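Local structure of glucokinase (Leishmania braziliensis MHOM/BR/75/M2904, 6EDI) at residues F74-S79 against L85-E90; A153-L158 against L405-Q410; A160-V165 against G215-H220. The protein probably phosphorylates D-glucose with ATP, the glucokinase reaction that feeds glucose into metabolism as glucose 6-phosphate. All blocks are in the same frame, centred on the assembly; numbering follows the deposited sequence.

Contact 1 lies well out from the centre of the chain, where strand 67-75 and helix 84-98 bury a pair of aromatic rings while charged side chains reach the surface beside them. Contacts 2 and 3 sit deeper, and every residue that touches in them is buried. Contact 2 shares the sheet of contact 1 but uses its last strand, 152-156, and meets helix 399-409 with one phenylalanine against an alanine and a leucine. Contact 3 continues along helix 157-170, whose first residues belong to the 153-158 segment, and sets it on strand 214-222 of the second large sheet with alanine, valine, isoleucine and a serine hydroxyl. Both inner contacts have residues that touch the second subunit.

Contact 1: F74-S79 against L85-E90; sequences FKVTKS and LEFFDE
Phe-74 and Phe-87 lie with their ring planes nearly parallel, 19° apart, but offset along those planes, leaving little ring-on-ring overlap although their centroids are 4.7 Å apart. Each ring instead receives the other residue's CB: Phe-74 CB stands over the centre of the Phe-87 ring, 3.4 Å from its centroid, and Phe-87 CB stands over the Phe-74 ring, 3.9 Å from that centroid. This makes a reciprocal CH-pi pair, with Phe-74 CD1 and Phe-87 CD1 coming to 3.4 Å. CG anti to the carbonyl carbon (chi1 -71° for Phe-74, with Phe-87 alike) aims each ring across the gap, and because strand and helix face each other the two side chains run in opposite senses.

Here the end of strand 67-75 is covered by the start of helix 84-98, the helix leading over from this strand to strand 110-117 in the ribonuclease H-like fold of the actin-type ATPase clan. The adjacent, antiparallel strand 51-58 takes part as well: Phe-74 also packs on its Val-54 and Phe-87 on its Ala-52.

At the edge of the Phe-87 ring, near its plane, the backbone carbonyl Lys-75 O approaches CZ of Phe-87 to 3.2 Å. Val-76, the centre of an inverse gamma turn, brings CG2 to within 4.4 Å of Phe-87 CE2. On the outer side Glu-90 reaches the Phe-74 edge, its OE1 3.8 Å from Phe-74 CE1, with the carboxylate plane turned 50° from the ring. Beyond the strand end, Gln-83 holds the loop by hydrogen bonds to Thr-77 OG1 and Lys-78 N.

Contact 2: A153-L158 against L405-Q410; sequences ALLNDL and LGFGSQ
Phe-407 swings its ring off the helix with CG opposite the backbone N (chi1 169°), while Leu-155 keeps CG beside its own N (chi1 -51°); its chi2 of 171° carries CD1 on along the chain, and the side branch CD2 is the one that meets the ring. The two side chains cross at a slant, Leu-155 CD2 lying 4.0 Å from Phe-407 CD1. Ala-153, two residues earlier on the same side of the strand, meets the far end of the ring: its CB is 3.5 Å from Phe-407 CZ and 3.7 Å from Phe-407 CE1. Both aliphatic groups approach the ring obliquely. Val-224 of the second subunit packs against Ala-153 and Phe-407, so the dimer partner helps to enclose this cluster.

Past the ring, the helix ends in a small chain of polar bonds. Ser-409 OG gives a hydrogen bond of 2.7 Å back to Gly-406 O, tilted from the carbonyl plane, and itself accepts one from Gln-410 NE2 at 3.2 Å, nearly in the amide plane. The other end of that amide, Gln-410 OE1, takes the backbone N of Tyr-228, tying the end of the helix to strand 227-233.

A C-terminal helix is thus placed against the last strand of the N-terminal sheet, just where helix 157-170 leaves it, as in hexokinase-type members of the actin-like ATPase clan, where the final helix returns to the first domain.

Contact 3: A160-V165 against G215-H220; sequences AGAYGV and GSSLIH
Ala-162 meets Ser-217 and Ile-219 where helix 157-170 lies over the second large sheet of the chain. The helix follows the last strand of the first sheet, so in this actin-like ATPase fold it joins one domain to the other. The axes of 160-165 and 215-220 come within 8.1 Å, their N-to-C directions 45° apart.

Ala-162 carries most of the contact. Its CB points at the strand and fits between Ser-217 OG, at 3.3 Å, and Ile-219 CG1, at 3.7 Å. The hydroxyl stands between its own backbone N and carbonyl carbon (chi1 54°), a setting from which it reaches the helix and hydrogen-bonds Leu-158 O near its first turn. That bond satisfies a buried polar group within a patch that is otherwise apolar. Val-207 and Val-230, on the strands either side of 214-222, also touch the alanine, which thus rests on three strands.

Tyr-163 turns away from strand 214-222, yet its OH hydrogen-bonds Val-230 N on the neighbouring strand, and CD1 of its ring packs against the backbone at Gly-406 and Phe-407. Val-165, one turn on from Ala-162, faces the strand again, its CB 4.3 Å from Ile-219 CD1. That same methyl, at the end of an extended isoleucine chain, also presses on the helix backbone, with CD1 of Ile-219 3.2 Å from Ala-162 O.

Contact 1: F74-S79 against L85-E90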
loop_
_atom_site.group_PDB
_atom_site.type_symbol
_atom_site.label_atom_id
_atom_site.label_comp_id
_atom_site.label_asym_id
_atom_site.label_seq_id
_atom_site.Cartn_x
_atom_site.Cartn_y
_atom_site.Cartn_z
ATOM N N PHE A 74 -10.588 23.379 -21.100
ATOM C CA PHE A 74 -10.854 24.685 -20.517
ATOM C C PHE A 74 -9.525 25.255 -20.067
ATOM O O PHE A 74 -8.570 24.508 -19.849
ATOM C CB PHE A 74 -11.818 24.564 -19.332
ATOM C CG PHE A 74 -13.224 24.217 -19.725
ATOM C CD1 PHE A 74 -14.148 25.215 -20.010
ATOM C CD2 PHE A 74 -13.634 22.889 -19.799
ATOM C CE1 PHE A 74 -15.458 24.896 -20.375
ATOM C CE2 PHE A 74 -14.940 22.565 -20.158
ATOM C CZ PHE A 74 -15.851 23.571 -20.444
ATOM N N LYS A 75 -9.450 26.576 -19.945
ATOM C CA LYS A 75 -8.219 27.215 -19.518
ATOM C C LYS A 75 -8.392 27.802 -18.134
ATOM O O LYS A 75 -9.314 28.582 -17.896
ATOM C CB LYS A 75 -7.784 28.299 -20.517
ATOM C CG LYS A 75 -7.162 27.744 -21.794
ATOM C CD LYS A 75 -8.227 27.243 -22.774
ATOM C CE LYS A 75 -7.675 26.175 -23.717
ATOM N NZ LYS A 75 -8.647 25.809 -24.799
ATOM N N VAL A 76 -7.507 27.408 -17.219
ATOM C CA VAL A 76 -7.482 27.963 -15.869
ATOM C C VAL A 76 -6.858 29.361 -15.915
ATOM O O VAL A 76 -5.648 29.532 -15.731
ATOM C CB VAL A 76 -6.692 27.063 -14.900
ATOM C CG1 VAL A 76 -7.028 27.424 -13.460
ATOM C CG2 VAL A 76 -7.002 25.589 -15.174
ATOM N N THR A 77 -7.698 30.354 -16.166
ATOM C CA THR A 77 -7.228 31.707 -16.430
ATOM C C THR A 77 -6.914 32.464 -15.150
ATOM O O THR A 77 -6.210 33.474 -15.187
ATOM C CB THR A 77 -8.270 32.491 -17.241
ATOM O OG1 THR A 77 -9.477 32.604 -16.477
ATOM C CG2 THR A 77 -8.568 31.776 -18.540
ATOM N N LYS A 78 -7.438 31.980 -14.025
ATOM C CA LYS A 78 -7.235 32.630 -12.727
ATOM C C LYS A 78 -6.176 31.897 -11.901
ATOM O O LYS A 78 -5.927 32.248 -10.748
ATOM C CB LYS A 78 -8.556 32.685 -11.943
ATOM C CG LYS A 78 -8.556 33.634 -10.734
ATOM C CD LYS A 78 -9.572 33.198 -9.676
ATOM C CE LYS A 78 -9.308 33.863 -8.336
ATOM N NZ LYS A 78 -10.415 33.613 -7.366
ATOM N N SER A 79 -5.553 30.880 -12.501
ATOM C CA SER A 79 -4.579 30.037 -11.799
ATOM C C SER A 79 -5.161 29.540 -10.477
ATOM O O SER A 79 -4.499 29.578 -9.442
ATOM C CB SER A 79 -3.270 30.801 -11.557
ATOM O OG SER A 79 -2.630 31.128 -12.780
ATOM N N LEU A 85 -15.326 24.701 -11.018
ATOM C CA LEU A 85 -16.770 24.869 -10.821
ATOM C C LEU A 85 -17.416 25.599 -11.993
ATOM O O LEU A 85 -18.487 25.211 -12.471
ATOM C CB LEU A 85 -17.075 25.598 -9.507
ATOM C CG LEU A 85 -17.171 24.730 -8.251
ATOM C CD1 LEU A 85 -15.827 24.126 -7.919
ATOM C CD2 LEU A 85 -17.694 25.520 -7.059
ATOM N N GLU A 86 -16.760 26.654 -12.456
ATOM C CA GLU A 86 -17.228 27.372 -13.629
ATOM C C GLU A 86 -17.313 26.415 -14.798
ATOM O O GLU A 86 -18.317 26.386 -15.513
ATOM C CB GLU A 86 -16.276 28.508 -13.972
ATOM C CG GLU A 86 -15.954 29.398 -12.797
ATOM C CD GLU A 86 -15.385 30.719 -13.226
ATOM O OE1 GLU A 86 -15.076 30.875 -14.430
ATOM O OE2 GLU A 86 -15.257 31.605 -12.356
ATOM N N PHE A 87 -16.258 25.621 -14.978
ATOM C CA PHE A 87 -16.171 24.711 -16.120
ATOM C C PHE A 87 -17.288 23.665 -16.095
ATOM O O PHE A 87 -17.943 23.422 -17.108
ATOM C CB PHE A 87 -14.805 24.019 -16.179
ATOM C CG PHE A 87 -13.638 24.964 -16.256
ATOM C CD1 PHE A 87 -13.789 26.242 -16.774
ATOM C CD2 PHE A 87 -12.388 24.570 -15.795
ATOM C CE1 PHE A 87 -12.713 27.119 -16.836
ATOM C CE2 PHE A 87 -11.299 25.431 -15.855
ATOM C CZ PHE A 87 -11.461 26.712 -16.381
ATOM N N PHE A 88 -17.500 23.048 -14.938
ATOM C CA PHE A 88 -18.546 22.040 -14.821
ATOM C C PHE A 88 -19.910 22.656 -15.126
ATOM O O PHE A 88 -20.739 22.049 -15.807
ATOM C CB PHE A 88 -18.541 21.401 -13.435
ATOM C CG PHE A 88 -17.263 20.700 -13.098
ATOM C CD1 PHE A 88 -16.463 20.158 -14.103
ATOM C CD2 PHE A 88 -16.850 20.592 -11.774
ATOM C CE1 PHE A 88 -15.260 19.513 -13.786
ATOM C CE2 PHE A 88 -15.659 19.960 -11.448
ATOM C CZ PHE A 88 -14.863 19.416 -12.458
ATOM N N ASP A 89 -20.126 23.879 -14.649
ATOM C CA ASP A 89 -21.376 24.570 -14.942
ATOM C C ASP A 89 -21.522 24.913 -16.436
ATOM O O ASP A 89 -22.601 24.741 -17.002
ATOM C CB ASP A 89 -21.555 25.806 -14.061
ATOM C CG ASP A 89 -22.997 26.265 -14.005
ATOM O OD1 ASP A 89 -23.781 25.653 -13.246
ATOM O OD2 ASP A 89 -23.352 27.220 -14.732
ATOM N N GLU A 90 -20.449 25.368 -17.083
ATOM C CA GLU A 90 -20.506 25.611 -18.530
ATOM C C GLU A 90 -20.836 24.346 -19.326
ATOM O O GLU A 90 -21.520 24.411 -20.347
ATOM C CB GLU A 90 -19.200 26.215 -19.058
ATOM C CG GLU A 90 -18.836 27.563 -18.476
ATOM C CD GLU A 90 -18.203 28.488 -19.502
ATOM O OE1 GLU A 90 -17.011 28.306 -19.835
ATOM O OE2 GLU A 90 -18.911 29.398 -19.978
#

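Contact 2: A153-L158 against L405-Q410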
loop_
_atom_site.group_PDB
_atom_site.type_symbol
_atom_site.label_atom_id
_atom_site.label_comp_id
_atom_site.label_asym_id
_atom_site.label_seq_id
_atom_site.Cartn_x
_atom_site.Cartn_y
_atom_site.Cartn_z
ATOM N N ALA A 153 -14.893 10.942 -6.921
ATOM C CA ALA A 153 -13.667 11.100 -6.145
ATOM C C ALA A 153 -12.719 12.030 -6.848
ATOM O O ALA A 153 -12.721 12.116 -8.083
ATOM C CB ALA A 153 -12.987 9.751 -5.941
ATOM N N LEU A 154 -11.905 12.720 -6.057
ATOM C CA LEU A 154 -10.711 13.348 -6.578
ATOM C C LEU A 154 -9.629 12.283 -6.592
ATOM O O LEU A 154 -9.517 11.488 -5.666
ATOM C CB LEU A 154 -10.273 14.522 -5.699
ATOM C CG LEU A 154 -11.312 15.620 -5.529
ATOM C CD1 LEU A 154 -10.826 16.688 -4.558
ATOM C CD2 LEU A 154 -11.640 16.215 -6.873
ATOM N N LEU A 155 -8.849 12.254 -7.660
ATOM C CA LEU A 155 -7.768 11.297 -7.778
ATOM C C LEU A 155 -6.430 12.014 -7.914
ATOM O O LEU A 155 -6.311 13.038 -8.617
ATOM C CB LEU A 155 -7.990 10.402 -8.996
ATOM C CG LEU A 155 -9.350 9.711 -9.150
ATOM C CD1 LEU A 155 -9.443 9.051 -10.521
ATOM C CD2 LEU A 155 -9.611 8.689 -8.041
ATOM N N ASN A 156 -5.422 11.471 -7.242
ATOM C CA ASN A 156 -4.038 11.836 -7.527
ATOM C C ASN A 156 -3.726 11.471 -8.961
ATOM O O ASN A 156 -4.318 10.544 -9.510
ATOM C CB ASN A 156 -3.074 11.079 -6.600
ATOM C CG ASN A 156 -2.827 11.809 -5.294
ATOM O OD1 ASN A 156 -2.125 12.830 -5.264
ATOM N ND2 ASN A 156 -3.394 11.288 -4.203
ATOM N N ASP A 157 -2.806 12.209 -9.569
ATOM C CA ASP A 157 -2.366 11.954 -10.937
ATOM C C ASP A 157 -2.002 10.467 -11.160
ATOM O O ASP A 157 -2.496 9.821 -12.098
ATOM C CB ASP A 157 -1.220 12.940 -11.289
ATOM C CG ASP A 157 -0.234 12.392 -12.320
ATOM O OD1 ASP A 157 -0.654 11.819 -13.348
ATOM O OD2 ASP A 157 0.986 12.568 -12.110
ATOM N N LEU A 158 -1.183 9.907 -10.282
ATOM C CA LEU A 158 -0.754 8.514 -10.451
ATOM C C LEU A 158 -1.840 7.497 -10.079
ATOM O O LEU A 158 -1.822 6.355 -10.543
ATOM C CB LEU A 158 0.538 8.242 -9.671
ATOM C CG LEU A 158 1.718 8.032 -10.594
ATOM C CD1 LEU A 158 1.396 6.878 -11.502
ATOM C CD2 LEU A 158 1.926 9.299 -11.412
ATOM N N LEU A 405 -12.470 6.726 -15.942
ATOM C CA LEU A 405 -13.366 5.615 -16.264
ATOM C C LEU A 405 -13.047 4.392 -15.400
ATOM O O LEU A 405 -13.954 3.716 -14.878
ATOM C CB LEU A 405 -13.282 5.251 -17.756
ATOM C CG LEU A 405 -14.153 4.091 -18.274
ATOM C CD1 LEU A 405 -14.677 4.354 -19.681
ATOM C CD2 LEU A 405 -13.392 2.771 -18.257
ATOM N N GLY A 406 -11.753 4.104 -15.264
ATOM C CA GLY A 406 -11.310 2.945 -14.516
ATOM C C GLY A 406 -11.857 2.999 -13.103
ATOM O O GLY A 406 -12.352 2.002 -12.589
ATOM N N PHE A 407 -11.785 4.179 -12.498
ATOM C CA PHE A 407 -12.356 4.419 -11.192
ATOM C C PHE A 407 -13.829 4.029 -11.160
ATOM O O PHE A 407 -14.244 3.210 -10.340
ATOM C CB PHE A 407 -12.212 5.884 -10.813
ATOM C CG PHE A 407 -13.007 6.263 -9.597
ATOM C CD1 PHE A 407 -12.518 5.982 -8.322
ATOM C CD2 PHE A 407 -14.250 6.870 -9.723
ATOM C CE1 PHE A 407 -13.244 6.327 -7.190
ATOM C CE2 PHE A 407 -14.988 7.215 -8.596
ATOM C CZ PHE A 407 -14.484 6.949 -7.331
ATOM N N GLY A 408 -14.605 4.624 -12.059
ATOM C CA GLY A 408 -16.034 4.371 -12.115
ATOM C C GLY A 408 -16.390 2.910 -12.294
ATOM O O GLY A 408 -17.360 2.433 -11.712
ATOM N N SER A 409 -15.591 2.197 -13.083
ATOM C CA SER A 409 -15.875 0.810 -13.431
ATOM C C SER A 409 -15.717 -0.127 -12.223
ATOM O O SER A 409 -16.282 -1.221 -12.195
ATOM C CB SER A 409 -14.970 0.358 -14.585
ATOM O OG SER A 409 -13.640 0.134 -14.140
ATOM N N GLN A 410 -14.961 0.315 -11.222
ATOM C CA GLN A 410 -14.711 -0.500 -10.038
ATOM C C GLN A 410 -15.672 -0.191 -8.899
ATOM O O GLN A 410 -15.503 -0.693 -7.795
ATOM C CB GLN A 410 -13.273 -0.298 -9.549
ATOM C CG GLN A 410 -12.240 -0.833 -10.511
ATOM C CD GLN A 410 -12.590 -2.235 -10.998
ATOM O OE1 GLN A 410 -12.613 -3.198 -10.219
ATOM N NE2 GLN A 410 -12.886 -2.352 -12.287
#

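Contact 3: A160-V165 against G215-H220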
loop_
_atom_site.group_PDB
_atom_site.type_symbol
_atom_site.label_atom_id
_atom_site.label_comp_id
_atom_site.label_asym_id
_atom_site.label_seq_id
_atom_site.Cartn_x
_atom_site.Cartn_y
_atom_site.Cartn_z
ATOM N N ALA A 160 -5.061 8.077 -10.772
ATOM C CA ALA A 160 -5.835 8.069 -12.001
ATOM C C ALA A 160 -5.107 7.293 -13.098
ATOM O O ALA A 160 -5.737 6.586 -13.866
ATOM C CB ALA A 160 -6.181 9.479 -12.447
ATOM N N GLY A 161 -3.784 7.405 -13.162
ATOM C CA GLY A 161 -3.014 6.692 -14.183
ATOM C C GLY A 161 -3.124 5.183 -14.051
ATOM O O GLY A 161 -3.281 4.442 -15.040
ATOM N N ALA A 162 -3.045 4.728 -12.810
ATOM C CA ALA A 162 -3.222 3.317 -12.492
ATOM C C ALA A 162 -4.615 2.828 -12.886
ATOM O O ALA A 162 -4.758 1.737 -13.456
ATOM C CB ALA A 162 -2.954 3.075 -11.024
ATOM N N TYR A 163 -5.643 3.617 -12.590
ATOM C CA TYR A 163 -6.985 3.248 -13.055
ATOM C C TYR A 163 -7.033 3.159 -14.592
ATOM O O TYR A 163 -7.798 2.373 -15.166
ATOM C CB TYR A 163 -8.055 4.207 -12.518
ATOM C CG TYR A 163 -8.531 3.896 -11.119
ATOM C CD1 TYR A 163 -9.226 2.722 -10.851
ATOM C CD2 TYR A 163 -8.311 4.785 -10.070
ATOM C CE1 TYR A 163 -9.658 2.421 -9.563
ATOM C CE2 TYR A 163 -8.750 4.500 -8.776
ATOM C CZ TYR A 163 -9.423 3.308 -8.536
ATOM O OH TYR A 163 -9.860 2.998 -7.263
ATOM N N GLY A 164 -6.217 3.969 -15.264
ATOM C CA GLY A 164 -6.152 3.920 -16.711
ATOM C C GLY A 164 -5.574 2.603 -17.193
ATOM O O GLY A 164 -6.041 2.022 -18.177
ATOM N N VAL A 165 -4.551 2.128 -16.492
ATOM C CA VAL A 165 -3.934 0.849 -16.819
ATOM C C VAL A 165 -4.964 -0.248 -16.673
ATOM O O VAL A 165 -5.080 -1.123 -17.536
ATOM C CB VAL A 165 -2.772 0.539 -15.878
ATOM C CG1 VAL A 165 -2.175 -0.821 -16.201
ATOM C CG2 VAL A 165 -1.718 1.640 -15.982
ATOM N N GLY A 215 6.294 9.305 -9.898
ATOM C CA GLY A 215 5.023 8.936 -9.309
ATOM C C GLY A 215 4.900 7.444 -9.038
ATOM O O GLY A 215 5.601 6.621 -9.648
ATOM N N SER A 216 3.991 7.094 -8.129
ATOM C CA SER A 216 3.717 5.704 -7.805
ATOM C C SER A 216 2.292 5.521 -7.289
ATOM O O SER A 216 1.685 6.454 -6.751
ATOM C CB SER A 216 4.684 5.216 -6.742
ATOM O OG SER A 216 4.577 6.066 -5.637
ATOM N N SER A 217 1.772 4.309 -7.456
ATOM C CA SER A 217 0.433 3.952 -7.000
ATOM C C SER A 217 0.281 2.444 -7.101
ATOM O O SER A 217 1.063 1.757 -7.777
ATOM C CB SER A 217 -0.654 4.666 -7.822
ATOM O OG SER A 217 -0.489 4.433 -9.212
ATOM N N LEU A 218 -0.709 1.901 -6.412
ATOM C CA LEU A 218 -0.868 0.458 -6.417
ATOM C C LEU A 218 -2.295 0.109 -6.762
ATOM O O LEU A 218 -3.237 0.615 -6.126
ATOM C CB LEU A 218 -0.494 -0.128 -5.053
ATOM C CG LEU A 218 -0.735 -1.628 -4.873
ATOM C CD1 LEU A 218 0.426 -2.453 -5.434
ATOM C CD2 LEU A 218 -1.046 -1.973 -3.425
ATOM N N ILE A 219 -2.456 -0.744 -7.771
ATOM C CA ILE A 219 -3.761 -1.307 -8.055
ATOM C C ILE A 219 -3.839 -2.568 -7.201
ATOM O O ILE A 219 -3.113 -3.543 -7.429
ATOM C CB ILE A 219 -3.958 -1.678 -9.525
ATOM C CG1 ILE A 219 -3.544 -0.530 -10.455
ATOM C CG2 ILE A 219 -5.432 -2.071 -9.778
ATOM C CD1 ILE A 219 -3.690 -0.850 -11.917
ATOM N N HIS A 220 -4.687 -2.532 -6.183
ATOM C CA HIS A 220 -4.831 -3.693 -5.293
ATOM C C HIS A 220 -6.020 -4.521 -5.745
ATOM O O HIS A 220 -7.107 -3.978 -5.940
ATOM C CB HIS A 220 -5.015 -3.230 -3.851
ATOM C CG HIS A 220 -5.335 -4.346 -2.893
ATOM N ND1 HIS A 220 -4.431 -5.332 -2.577
ATOM C CD2 HIS A 220 -6.454 -4.613 -2.182
ATOM C CE1 HIS A 220 -4.980 -6.171 -1.711
ATOM N NE2 HIS A 220 -6.202 -5.753 -1.452
#